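Capsular polysaccharide export system protein KpsC (Thermosulfurimonas dismutans, PDB 6MGB) transfers Kdo through a beta-(2,4) linkage, probably from CMP-Kdo, in building the glycolipid on which Gram-negative capsular polysaccharides are carried. Local coordinates at residues A71-F76 and G97-A102; I92-G97 and L298-Y303. All coordinates share one frame; numbering follows the deposited sequence.

Overall arrangement
Both contacts lie in the half of this GT-B-type transferase built on the mixed sheet, and the contact centres are about 8 Å apart. Contact 1 sets strand 69-74 and the turn after it against the loop that follows strand 90-94. Contact 2 sets strand 90-94 and its exit against the link from helix 289-299 into strand 302-305. Strands 69-74, 90-94 and 302-305 are consecutive neighbours in the sheet. Along the chain the order is 71-76, 92-97, 97-102, 298-303, so the contacts interleave and share Gly-97. Contact 1 approaches the bound CMP, with the Tyr-99 side chain about 6 Å from it at the nearest atoms. Contact 2 lies further back and returns the C-terminal chain to this sheet.

Contact 1: residues A71-F76 and G97-A102; sequences ALEDGF and GIYYDA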
loop_
_atom_site.group_PDB
_atom_site.type_symbol
_atom_site.label_atom_id
_atom_site.label_comp_id
_atom_site.label_asym_id
_atom_site.label_seq_id
_atom_site.Cartn_x
_atom_site.Cartn_y
_atom_site.Cartn_z
ATOM N N ALA A 71 8.136 -10.991 5.183
ATOM C CA ALA A 71 7.401 -9.817 5.639
ATOM C C ALA A 71 5.965 -9.898 5.133
ATOM O O ALA A 71 5.734 -9.949 3.922
ATOM C CB ALA A 71 8.073 -8.539 5.141
ATOM N N LEU A 72 5.005 -9.914 6.054
ATOM C CA LEU A 72 3.592 -10.035 5.721
ATOM C C LEU A 72 2.887 -8.699 5.927
ATOM O O LEU A 72 3.125 -8.008 6.922
ATOM C CB LEU A 72 2.914 -11.108 6.576
ATOM C CG LEU A 72 3.638 -12.453 6.672
ATOM C CD1 LEU A 72 2.894 -13.391 7.607
ATOM C CD2 LEU A 72 3.801 -13.089 5.299
ATOM N N GLU A 73 2.026 -8.339 4.976
ATOM C CA GLU A 73 1.218 -7.131 5.073
ATOM C C GLU A 73 -0.106 -7.374 4.363
ATOM O O GLU A 73 -0.245 -8.314 3.573
ATOM C CB GLU A 73 1.917 -5.910 4.452
ATOM C CG GLU A 73 3.306 -5.576 5.008
ATOM C CD GLU A 73 3.260 -4.867 6.350
ATOM O OE1 GLU A 73 4.330 -4.721 6.981
ATOM O OE2 GLU A 73 2.160 -4.449 6.771
ATOM N N ASP A 74 -1.083 -6.517 4.647
ATOM C CA ASP A 74 -2.314 -6.526 3.870
ATOM C C ASP A 74 -2.005 -6.215 2.414
ATOM O O ASP A 74 -1.103 -5.430 2.107
ATOM C CB ASP A 74 -3.309 -5.503 4.424
ATOM C CG ASP A 74 -3.895 -5.923 5.753
ATOM O OD1 ASP A 74 -3.965 -7.141 6.017
ATOM O OD2 ASP A 74 -4.291 -5.034 6.535
ATOM N N GLY A 75 -2.748 -6.845 1.513
ATOM C CA GLY A 75 -2.608 -6.548 0.105
ATOM C C GLY A 75 -3.046 -5.132 -0.215
ATOM O O GLY A 75 -3.663 -4.433 0.591
ATOM N N PHE A 76 -2.707 -4.699 -1.432
ATOM C CA PHE A 76 -3.089 -3.361 -1.870
ATOM C C PHE A 76 -4.597 -3.239 -2.047
ATOM O O PHE A 76 -5.163 -2.169 -1.794
ATOM C CB PHE A 76 -2.357 -3.010 -3.166
ATOM C CG PHE A 76 -0.874 -2.813 -2.991
ATOM C CD1 PHE A 76 -0.383 -1.999 -1.983
ATOM C CD2 PHE A 76 0.027 -3.446 -3.833
ATOM C CE1 PHE A 76 0.976 -1.815 -1.821
ATOM C CE2 PHE A 76 1.389 -3.267 -3.673
ATOM C CZ PHE A 76 1.864 -2.452 -2.665
ATOM N N GLY A 97 12.378 -8.080 1.196
ATOM C CA GLY A 97 12.246 -6.970 2.116
ATOM C C GLY A 97 10.782 -6.666 2.345
ATOM O O GLY A 97 10.016 -7.563 2.713
ATOM N N ILE A 98 10.372 -5.416 2.133
ATOM C CA ILE A 98 8.955 -5.075 2.101
ATOM C C ILE A 98 8.790 -3.802 1.285
ATOM O O ILE A 98 9.675 -2.943 1.252
ATOM C CB ILE A 98 8.359 -4.934 3.523
ATOM C CG1 ILE A 98 6.827 -4.920 3.470
ATOM C CG2 ILE A 98 8.881 -3.678 4.218
ATOM C CD1 ILE A 98 6.206 -6.181 2.871
ATOM N N TYR A 99 7.634 -3.683 0.625
ATOM C CA TYR A 99 7.491 -2.711 -0.455
ATOM C C TYR A 99 7.733 -1.283 0.020
ATOM O O TYR A 99 8.284 -0.467 -0.727
ATOM C CB TYR A 99 6.105 -2.829 -1.093
ATOM C CG TYR A 99 4.950 -2.530 -0.159
ATOM C CD1 TYR A 99 4.356 -3.538 0.585
ATOM C CD2 TYR A 99 4.448 -1.239 -0.030
ATOM C CE1 TYR A 99 3.298 -3.271 1.437
ATOM C CE2 TYR A 99 3.391 -0.963 0.818
ATOM C CZ TYR A 99 2.821 -1.983 1.549
ATOM O OH TYR A 99 1.770 -1.713 2.396
ATOM N N TYR A 100 7.317 -0.950 1.241
ATOM C CA TYR A 100 7.434 0.426 1.706
ATOM C C TYR A 100 8.796 0.736 2.312
ATOM O O TYR A 100 9.040 1.888 2.683
ATOM C CB TYR A 100 6.328 0.758 2.719
ATOM C CG TYR A 100 6.252 -0.143 3.934
ATOM C CD1 TYR A 100 7.099 0.042 5.018
ATOM C CD2 TYR A 100 5.311 -1.161 4.007
ATOM C CE1 TYR A 100 7.023 -0.773 6.130
ATOM C CE2 TYR A 100 5.227 -1.980 5.115
ATOM C CZ TYR A 100 6.084 -1.781 6.175
ATOM O OH TYR A 100 6.004 -2.594 7.284
ATOM N N ASP A 101 9.689 -0.245 2.405
ATOM C CA ASP A 101 11.024 -0.032 2.965
ATOM C C ASP A 101 11.985 0.295 1.826
ATOM O O ASP A 101 12.482 -0.601 1.139
ATOM C CB ASP A 101 11.481 -1.257 3.749
ATOM C CG ASP A 101 12.865 -1.084 4.346
ATOM O OD1 ASP A 101 13.482 -0.020 4.137
ATOM O OD2 ASP A 101 13.340 -2.017 5.024
ATOM N N ALA A 102 12.255 1.585 1.634
ATOM C CA ALA A 102 13.146 2.046 0.576
ATOM C C ALA A 102 14.625 1.934 0.936
ATOM O O ALA A 102 15.472 2.247 0.091
ATOM C CB ALA A 102 12.826 3.499 0.218
HETATM O O HOH W 1 -0.671 -2.923 2.767
#
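Phe-76 and Tyr-99 form an edge-to-face pair. The edge of the Phe-76 ring is directed at the face of Tyr-99, with planes at 70° and centroids 4.9 Å apart. Phe-76 CE1 comes to 3.7 Å from Tyr-99 CE2, near the rim of that face. Ile-98 to Asp-101 is a type I turn, which brings CD2 of Tyr-100 over the face of Tyr-99 that Phe-76 does not use. With CG between the backbone N and the carbonyl carbon (chi1 62°), the Tyr-99 ring turns back toward 71-76, between Phe-76 and Tyr-100. Its hydroxyl is 2.7 Å from water 1, which donates to Asp-74 O.

Glu-73 is bent at chi2 (-78°), and its carboxylate reaches the edge of the Tyr-100 ring. Tyr-100 OH donates to Glu-73 OE1 at 2.7 Å, coming from above the carboxylate plane. Ile-98 packs against Ala-71 and Glu-73: its CD1 is 3.8 Å from Ala-71 CB and also touches Glu-73 CG, while its CG2 lies over the centre of the Tyr-100 ring.

Phe-76 also stacks on Phe-267, and its O accepts from the CMP-binding Gln-248. The Phe-76/Tyr-99 pair thus packs close to the nucleotide site, while the phenol O-H of Tyr-100 holds Glu-73 OE1 in place.

Contact 2: residues I92-G97 and L298-Y303; sequences IVDPVG and LLYPRY
An Asx turn at the end of strand 90-94 meets the segment linking helix 289-299 to strand 302-305, in the mixed sheet of this GT-B-type fold. Asp-94 joins the two. Its OD1 accepts from Val-96 N at 2.8 Å and from Gly-97 N at 2.9 Å. The first N-H arrives nearly along the C-O axis and the second from well above the carboxylate plane. OD2 faces the other segment. There Tyr-300 OH donates to Asp-94 OD2 at 2.7 Å, on the anti side and 16° out of the carboxylate plane. Carboxylate and ring planes are 78° apart. Leu-107 N, at the start of helix 107-114, also hydrogen-bonds to OD2. An alanine in place of Asp-94 would probably leave the buried Tyr-300 hydroxyl without its acceptor and free the 94-97 turn to shift.

With CG anti to the backbone N (chi1 -178°), the Tyr-300 ring reaches over Ile-92 to put its hydroxyl at Asp-94. Ile-92 crosses it at about a right angle. Ile-92 CG2 is 3.5 Å from Tyr-300 CZ, and CD1 rests near CE2. Ile-92 CG1 also meets Pro-301 CB, more loosely, at 4.3 Å.

On the other face of the strand, Val-93 CB lies over one face of the Arg-302 guanidinium, off centre. This CB is 3.7 Å from Arg-302 NE. The arginine is extended, and its NH1 donates a hydrogen bond to Phe-28 O. Two waters complete the join. Water 2 accepts from Val-93 N and donates to Tyr-300 O. Water 3 lies in the guanidinium plane at its edge, accepting from Arg-302 NH2 at 3.0 Å and donating to Val-93 O at 2.7 Å.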
loop_
_atom_site.group_PDB
_atom_site.type_symbol
_atom_site.label_atom_id
_atom_site.label_comp_id
_atom_site.label_asym_id
_atom_site.label_seq_id
_atom_site.Cartn_x
_atom_site.Cartn_y
_atom_site.Cartn_z
ATOM N N ILE A 92 0.317 -9.584 1.080
ATOM C CA ILE A 92 1.667 -9.400 0.564
ATOM C C ILE A 92 2.616 -10.258 1.387
ATOM O O ILE A 92 2.613 -10.196 2.622
ATOM C CB ILE A 92 2.073 -7.918 0.598
ATOM C CG1 ILE A 92 1.379 -7.176 -0.549
ATOM C CG2 ILE A 92 3.589 -7.762 0.487
ATOM C CD1 ILE A 92 1.447 -5.670 -0.447
ATOM N N VAL A 93 3.418 -11.066 0.701
ATOM C CA VAL A 93 4.367 -11.978 1.330
ATOM C C VAL A 93 5.703 -11.722 0.646
ATOM O O VAL A 93 5.919 -12.158 -0.491
ATOM C CB VAL A 93 3.944 -13.445 1.194
ATOM C CG1 VAL A 93 4.952 -14.363 1.870
ATOM C CG2 VAL A 93 2.551 -13.652 1.781
ATOM N N ASP A 94 6.601 -11.017 1.326
ATOM C CA ASP A 94 7.846 -10.555 0.715
ATOM C C ASP A 94 9.035 -11.224 1.390
ATOM O O ASP A 94 9.346 -10.894 2.551
ATOM C CB ASP A 94 7.959 -9.034 0.820
ATOM C CG ASP A 94 9.025 -8.465 -0.097
ATOM O OD1 ASP A 94 10.073 -9.121 -0.272
ATOM O OD2 ASP A 94 8.811 -7.366 -0.647
ATOM N N PRO A 95 9.726 -12.160 0.732
ATOM C CA PRO A 95 10.902 -12.787 1.347
ATOM C C PRO A 95 12.201 -12.024 1.143
ATOM O O PRO A 95 13.250 -12.504 1.586
ATOM C CB PRO A 95 10.967 -14.158 0.655
ATOM C CG PRO A 95 10.091 -14.061 -0.567
ATOM C CD PRO A 95 9.442 -12.717 -0.600
ATOM N N VAL A 96 12.165 -10.865 0.489
ATOM C CA VAL A 96 13.364 -10.074 0.233
ATOM C C VAL A 96 13.412 -8.915 1.221
ATOM O O VAL A 96 14.371 -8.769 1.986
ATOM C CB VAL A 96 13.385 -9.567 -1.221
ATOM C CG1 VAL A 96 14.541 -8.605 -1.453
ATOM C CG2 VAL A 96 13.469 -10.744 -2.185
ATOM N N GLY A 97 12.378 -8.080 1.196
ATOM C CA GLY A 97 12.246 -6.970 2.116
ATOM C C GLY A 97 10.782 -6.666 2.345
ATOM O O GLY A 97 10.016 -7.563 2.713
ATOM N N LEU A 298 -0.819 -7.010 -9.721
ATOM C CA LEU A 298 -1.105 -8.343 -10.246
ATOM C C LEU A 298 -0.118 -9.397 -9.745
ATOM O O LEU A 298 -0.533 -10.458 -9.268
ATOM C CB LEU A 298 -1.118 -8.319 -11.778
ATOM C CG LEU A 298 -2.478 -8.049 -12.426
ATOM C CD1 LEU A 298 -2.899 -6.600 -12.236
ATOM C CD2 LEU A 298 -2.450 -8.414 -13.903
ATOM N N LEU A 299 1.183 -9.125 -9.843
ATOM C CA LEU A 299 2.198 -10.129 -9.533
ATOM C C LEU A 299 2.570 -10.177 -8.055
ATOM O O LEU A 299 2.752 -11.265 -7.497
ATOM C CB LEU A 299 3.463 -9.864 -10.351
ATOM C CG LEU A 299 3.316 -9.803 -11.874
ATOM C CD1 LEU A 299 4.689 -9.710 -12.524
ATOM C CD2 LEU A 299 2.548 -11.003 -12.409
ATOM N N TYR A 300 2.698 -9.012 -7.412
ATOM C CA TYR A 300 3.303 -8.964 -6.083
ATOM C C TYR A 300 2.388 -9.550 -5.014
ATOM O O TYR A 300 2.847 -10.413 -4.247
ATOM C CB TYR A 300 3.719 -7.519 -5.781
ATOM C CG TYR A 300 4.413 -7.251 -4.464
ATOM C CD1 TYR A 300 5.578 -7.918 -4.102
ATOM C CD2 TYR A 300 3.925 -6.273 -3.604
ATOM C CE1 TYR A 300 6.213 -7.640 -2.901
ATOM C CE2 TYR A 300 4.548 -5.990 -2.411
ATOM C CZ TYR A 300 5.693 -6.673 -2.061
ATOM O OH TYR A 300 6.315 -6.379 -0.867
ATOM N N PRO A 301 1.118 -9.166 -4.908
ATOM C CA PRO A 301 0.269 -9.718 -3.848
ATOM C C PRO A 301 -0.205 -11.126 -4.172
ATOM O O PRO A 301 -0.222 -11.562 -5.324
ATOM C CB PRO A 301 -0.918 -8.745 -3.795
ATOM C CG PRO A 301 -0.562 -7.602 -4.723
ATOM C CD PRO A 301 0.375 -8.190 -5.718
ATOM N N ARG A 302 -0.601 -11.836 -3.118
ATOM C CA ARG A 302 -1.210 -13.156 -3.243
ATOM C C ARG A 302 -2.706 -13.028 -2.988
ATOM O O ARG A 302 -3.123 -12.599 -1.907
ATOM C CB ARG A 302 -0.580 -14.148 -2.267
ATOM C CG ARG A 302 0.928 -14.219 -2.377
ATOM C CD ARG A 302 1.497 -15.388 -1.604
ATOM N NE ARG A 302 2.946 -15.467 -1.751
ATOM C CZ ARG A 302 3.699 -16.446 -1.263
ATOM N NH1 ARG A 302 3.143 -17.446 -0.589
ATOM N NH2 ARG A 302 5.011 -16.427 -1.451
ATOM N N TYR A 303 -3.505 -13.399 -3.981
ATOM C CA TYR A 303 -4.951 -13.269 -3.910
ATOM C C TYR A 303 -5.605 -14.612 -3.624
ATOM O O TYR A 303 -5.142 -15.662 -4.076
ATOM C CB TYR A 303 -5.513 -12.709 -5.221
ATOM C CG TYR A 303 -5.126 -11.277 -5.493
ATOM C CD1 TYR A 303 -5.909 -10.233 -5.027
ATOM C CD2 TYR A 303 -3.983 -10.967 -6.218
ATOM C CE1 TYR A 303 -5.564 -8.918 -5.263
ATOM C CE2 TYR A 303 -3.630 -9.657 -6.465
ATOM C CZ TYR A 303 -4.425 -8.634 -5.983
ATOM O OH TYR A 303 -4.083 -7.325 -6.224
HETATM O O HOH W 2 3.382 -11.986 -2.008
HETATM O O HOH W 3 6.337 -13.950 -2.470
#